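Local coordinates for 4-hydroxybutyrate CoA-transferase (Porphyromonas gingivalis, PDB 3EH7), which probably transfers coenzyme A from an acyl-CoA thioester to a carboxylic acid such as acetate or 4-hydroxybutyrate, at residues Ala207-Asp212 / Lys355-Ile360; Gly221-Ala226 / Ala359-Ala364. All coordinates share one frame; numbering follows the deposited sequence.

Contact 1: Ala207-Asp212 / Lys355-Ile360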
loop_
_atom_site.group_PDB
_atom_site.type_symbol
_atom_site.label_atom_id
_atom_site.label_comp_id
_atom_site.label_asym_id
_atom_site.label_seq_id
_atom_site.Cartn_x
_atom_site.Cartn_y
_atom_site.Cartn_z
ATOM N N ALA A 207 0.830 20.583 14.628
ATOM C CA ALA A 207 2.045 20.897 15.406
ATOM C C ALA A 207 2.178 20.095 16.684
ATOM O O ALA A 207 3.286 19.736 17.118
ATOM C CB ALA A 207 2.108 22.399 15.742
ATOM N N GLU A 208 1.044 19.842 17.301
ATOM C CA GLU A 208 0.982 19.009 18.483
ATOM C C GLU A 208 1.574 17.632 18.229
ATOM O O GLU A 208 2.019 16.974 19.149
ATOM C CB GLU A 208 -0.478 18.800 18.814
ATOM C CG GLU A 208 -0.815 18.690 20.246
ATOM C CD GLU A 208 -2.296 18.939 20.444
ATOM O OE1 GLU A 208 -2.709 20.121 20.589
ATOM O OE2 GLU A 208 -3.041 17.942 20.431
ATOM N N LEU A 209 1.503 17.161 16.984
ATOM C CA LEU A 209 1.899 15.788 16.700
ATOM C C LEU A 209 3.365 15.711 16.251
ATOM O O LEU A 209 3.904 14.610 16.047
ATOM C CB LEU A 209 0.937 15.172 15.669
ATOM C CG LEU A 209 -0.517 14.976 16.109
ATOM C CD1 LEU A 209 -1.367 14.448 14.932
ATOM C CD2 LEU A 209 -0.627 14.026 17.298
ATOM N N ILE A 210 4.007 16.877 16.122
ATOM C CA ILE A 210 5.374 16.978 15.653
ATOM C C ILE A 210 6.307 17.243 16.816
ATOM O O ILE A 210 6.208 18.289 17.473
ATOM C CB ILE A 210 5.515 18.115 14.620
ATOM C CG1 ILE A 210 4.731 17.751 13.362
ATOM C CG2 ILE A 210 7.029 18.383 14.310
ATOM C CD1 ILE A 210 4.559 18.837 12.344
ATOM N N GLU A 211 7.189 16.289 17.097
ATOM C CA GLU A 211 8.134 16.427 18.188
ATOM C C GLU A 211 9.482 16.886 17.657
ATOM O O GLU A 211 9.739 16.845 16.449
ATOM C CB GLU A 211 8.325 15.101 18.906
ATOM C CG GLU A 211 7.064 14.540 19.560
ATOM C CD GLU A 211 7.169 13.023 19.716
ATOM O OE1 GLU A 211 6.856 12.282 18.746
ATOM O OE2 GLU A 211 7.596 12.570 20.806
ATOM N N ASP A 212 10.334 17.324 18.578
ATOM C CA ASP A 212 11.652 17.798 18.217
ATOM C C ASP A 212 12.343 16.682 17.483
ATOM O O ASP A 212 12.229 15.544 17.876
ATOM C CB ASP A 212 12.473 18.119 19.451
ATOM C CG ASP A 212 12.004 19.359 20.163
ATOM O OD1 ASP A 212 11.413 20.272 19.536
ATOM O OD2 ASP A 212 12.253 19.413 21.358
ATOM N N LYS A 355 4.513 8.842 11.765
ATOM C CA LYS A 355 3.108 9.251 11.845
ATOM C C LYS A 355 2.711 9.749 10.482
ATOM O O LYS A 355 3.495 10.404 9.866
ATOM C CB LYS A 355 2.936 10.456 12.783
ATOM C CG LYS A 355 3.524 10.266 14.162
ATOM C CD LYS A 355 3.121 11.375 15.145
ATOM C CE LYS A 355 3.997 11.262 16.368
ATOM N NZ LYS A 355 3.718 12.256 17.445
ATOM N N SER A 356 1.508 9.435 10.008
ATOM C CA SER A 356 0.956 10.164 8.918
ATOM C C SER A 356 -0.357 10.769 9.358
ATOM O O SER A 356 -1.127 10.193 10.156
ATOM C CB SER A 356 0.770 9.306 7.681
ATOM O OG SER A 356 -0.314 8.459 7.806
ATOM N N ILE A 357 -0.584 11.958 8.824
ATOM C CA ILE A 357 -1.729 12.775 9.152
ATOM C C ILE A 357 -2.463 13.147 7.883
ATOM O O ILE A 357 -1.861 13.610 6.913
ATOM C CB ILE A 357 -1.282 14.093 9.866
ATOM C CG1 ILE A 357 -0.517 13.753 11.141
ATOM C CG2 ILE A 357 -2.494 14.997 10.141
ATOM C CD1 ILE A 357 0.381 14.854 11.651
HETATM N N MSE A 358 -3.763 12.922 7.891
HETATM C CA MSE A 358 -4.680 13.458 6.882
HETATM C C MSE A 358 -5.340 14.700 7.548
HETATM O O MSE A 358 -6.163 14.554 8.416
HETATM C CB MSE A 358 -5.717 12.420 6.505
HETATM C CG MSE A 358 -5.132 11.191 5.735
HETATM SE SE MSE A 358 -4.424 11.806 4.011
HETATM C CE MSE A 358 -3.356 10.254 3.597
ATOM N N ALA A 359 -4.902 15.884 7.141
ATOM C CA ALA A 359 -5.308 17.171 7.703
ATOM C C ALA A 359 -6.260 17.853 6.722
ATOM O O ALA A 359 -5.881 18.197 5.567
ATOM C CB ALA A 359 -4.092 18.045 7.943
ATOM N N ILE A 360 -7.501 18.008 7.154
ATOM C CA ILE A 360 -8.555 18.486 6.272
ATOM C C ILE A 360 -9.520 19.402 7.017
ATOM O O ILE A 360 -9.730 19.225 8.224
ATOM C CB ILE A 360 -9.351 17.324 5.655
ATOM C CG1 ILE A 360 -9.801 16.338 6.735
ATOM C CG2 ILE A 360 -8.493 16.606 4.626
ATOM C CD1 ILE A 360 -10.902 15.467 6.278
#
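Leu209 and Lys355 make the nearest backbone approach, with Leu209 CA 8.2 Å from Lys355 CA, so side chains must span the gap. Segment 207-212 leads from helix 197-208 into a loop; within it a backbone hydrogen bond runs from Ile210 N to Ala207 O (3.1 Å). Segment 355-360 is extended through Ala359, and Lys355 and Ile357, two residues apart on the strand, offer the same side to the loop. Lys355 spans the gap with its extended chain. Its CG stands beside the backbone N (chi1 -53°), and the chain runs fully stretched from there, carrying the ammonium across to the loop. NZ donates to Leu209 O at 2.7 Å. The donor meets the carbonyl at a C=O...NZ angle of 130° and is tilted 30° from the carbonyl plane. The same NZ forms a long salt bridge with Glu211 OE1 at 3.4 Å, which as a hydrogen bond is weak; the two side chains cross at about a right angle. Glu211 OE1 also takes a weak hydrogen bond from Asn353. Beside the polar contact is an apolar one: Leu209 CD1 rests against Ile357 CD1 at 3.7 Å, and Leu209 CB stands a little farther from the same methyl, at 4.1 Å from Ile357 CD1. Tyr391 of the adjoining strand 391-394 touches Leu209, Lys355 and Ile357, flanking both ends of the contact. The ammonium is therefore held mainly by a backbone carbonyl, through the short bond to Leu209 O, with the carboxylate of the exposed Glu211 as a looser second partner, and this charged pair sits directly beside the apolar leucine-isoleucine contact.

Contact 2: Gly221-Ala226 / Ala359-Ala364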
loop_
_atom_site.group_PDB
_atom_site.type_symbol
_atom_site.label_atom_id
_atom_site.label_comp_id
_atom_site.label_asym_id
_atom_site.label_seq_id
_atom_site.Cartn_x
_atom_site.Cartn_y
_atom_site.Cartn_z
ATOM N N GLY A 221 -0.270 25.259 0.481
ATOM C CA GLY A 221 -1.640 25.608 0.806
ATOM C C GLY A 221 -1.729 26.054 2.255
ATOM O O GLY A 221 -0.743 25.957 3.025
ATOM N N ALA A 222 -2.911 26.549 2.616
ATOM C CA ALA A 222 -3.113 27.189 3.913
ATOM C C ALA A 222 -2.842 26.236 5.084
ATOM O O ALA A 222 -2.303 26.653 6.117
ATOM C CB ALA A 222 -4.525 27.789 3.997
ATOM N N ILE A 223 -3.173 24.960 4.908
ATOM C CA ILE A 223 -3.046 23.949 5.996
ATOM C C ILE A 223 -1.593 23.667 6.346
ATOM O O ILE A 223 -1.175 23.813 7.506
ATOM C CB ILE A 223 -3.885 22.668 5.683
ATOM C CG1 ILE A 223 -5.362 22.955 5.969
ATOM C CG2 ILE A 223 -3.447 21.462 6.516
ATOM C CD1 ILE A 223 -6.321 21.929 5.375
ATOM N N PRO A 224 -0.798 23.274 5.353
ATOM C CA PRO A 224 0.596 23.050 5.683
ATOM C C PRO A 224 1.313 24.321 6.151
ATOM O O PRO A 224 2.129 24.249 7.040
ATOM C CB PRO A 224 1.186 22.535 4.373
ATOM C CG PRO A 224 0.193 22.829 3.345
ATOM C CD PRO A 224 -1.117 22.834 3.988
ATOM N N ASP A 225 0.995 25.470 5.557
ATOM C CA ASP A 225 1.582 26.741 5.983
ATOM C C ASP A 225 1.222 27.006 7.438
ATOM O O ASP A 225 2.077 27.412 8.236
ATOM C CB ASP A 225 1.077 27.901 5.113
ATOM C CG ASP A 225 1.660 27.885 3.710
ATOM O OD1 ASP A 225 2.631 27.119 3.442
ATOM O OD2 ASP A 225 1.131 28.619 2.854
ATOM N N ALA A 226 -0.042 26.756 7.780
ATOM C CA ALA A 226 -0.517 26.985 9.141
ATOM C C ALA A 226 0.178 26.039 10.106
ATOM O O ALA A 226 0.487 26.425 11.241
ATOM C CB ALA A 226 -2.034 26.826 9.228
ATOM N N ALA A 359 -4.902 15.884 7.141
ATOM C CA ALA A 359 -5.308 17.171 7.703
ATOM C C ALA A 359 -6.260 17.853 6.722
ATOM O O ALA A 359 -5.881 18.197 5.567
ATOM C CB ALA A 359 -4.092 18.045 7.943
ATOM N N ILE A 360 -7.501 18.008 7.154
ATOM C CA ILE A 360 -8.555 18.486 6.272
ATOM C C ILE A 360 -9.520 19.402 7.017
ATOM O O ILE A 360 -9.730 19.225 8.224
ATOM C CB ILE A 360 -9.351 17.324 5.655
ATOM C CG1 ILE A 360 -9.801 16.338 6.735
ATOM C CG2 ILE A 360 -8.493 16.606 4.626
ATOM C CD1 ILE A 360 -10.902 15.467 6.278
ATOM N N PRO A 361 -10.093 20.388 6.298
ATOM C CA PRO A 361 -11.238 21.119 6.796
ATOM C C PRO A 361 -12.372 20.120 6.983
ATOM O O PRO A 361 -12.495 19.184 6.192
ATOM C CB PRO A 361 -11.570 22.082 5.656
ATOM C CG PRO A 361 -10.435 22.091 4.774
ATOM C CD PRO A 361 -9.724 20.812 4.936
ATOM N N SER A 362 -13.184 20.293 8.012
ATOM C CA SER A 362 -14.256 19.338 8.269
ATOM C C SER A 362 -15.370 19.447 7.220
ATOM O O SER A 362 -16.205 18.532 7.090
ATOM C CB SER A 362 -14.823 19.504 9.681
ATOM O OG SER A 362 -15.529 20.722 9.830
ATOM N N THR A 363 -15.384 20.553 6.471
ATOM C CA THR A 363 -16.470 20.799 5.513
ATOM C C THR A 363 -15.930 21.209 4.155
ATOM O O THR A 363 -14.747 21.494 3.988
ATOM C CB THR A 363 -17.469 21.906 5.997
ATOM O OG1 THR A 363 -16.806 23.173 5.984
ATOM C CG2 THR A 363 -18.023 21.622 7.409
ATOM N N ALA A 364 -16.822 21.216 3.182
ATOM C CA ALA A 364 -16.494 21.655 1.838
ATOM C C ALA A 364 -17.714 22.351 1.222
ATOM O O ALA A 364 -18.832 22.305 1.764
ATOM C CB ALA A 364 -16.066 20.480 0.996
#
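Ile223 CD1 stands off one face of the Ala359-Ile360 peptide, just beyond its oxygen, 3.8 Å from Ala359 O. The same carbonyl oxygen takes a hydrogen bond from Ser315 OG. No aromatic ring takes part; the pyrrolidine of Pro361 is met at its CD corner, where Ile223 CD1 approaches Pro361 CD to 3.6 Å, the two side chains lying aslant. The isoleucine divides its work between two branches. With CG1 beside the backbone N (chi1 -77°), CD1 reaches out to the proline, while Ile223 CG2 packs on the methyl of Ala359, 3.8 Å from Ala359 CB. No hydrogen bond crosses between the segments, so the union is van der Waals packing in a buried setting. Ile223 stands in the first turn of helix 222-229, for which Gly221 is the N-cap, and Ala359 closes strand 355-359. Helix 197-208 packs against both: Ile202 touches Ile223 and Ala359, and Cys206 touches Ala359. Strands 310-314 and 391-394 flank the strand end, bonded through Asn314 to Ala359 and Val393 to Ile360.

In the fold
The two contacts follow one strand from its start to its end: contact 1 uses the first half of strand 355-359 and contact 2 its last residue and the loop beyond, with centres about 13 Å apart. They share Ala359 and Ile360 in sequence but do not otherwise touch. Helix 197-208 connects them, since the residues after Ala207 form contact 1 while the same helix runs past contact 2. Together they pack helices 197-208 and 222-229, joined in sequence through strand 215-217, on the same face of the large mixed sheet. Contact 1 is partly buried and mixes a polar bridge with an apolar pair; contact 2 is buried and wholly apolar in its side chains.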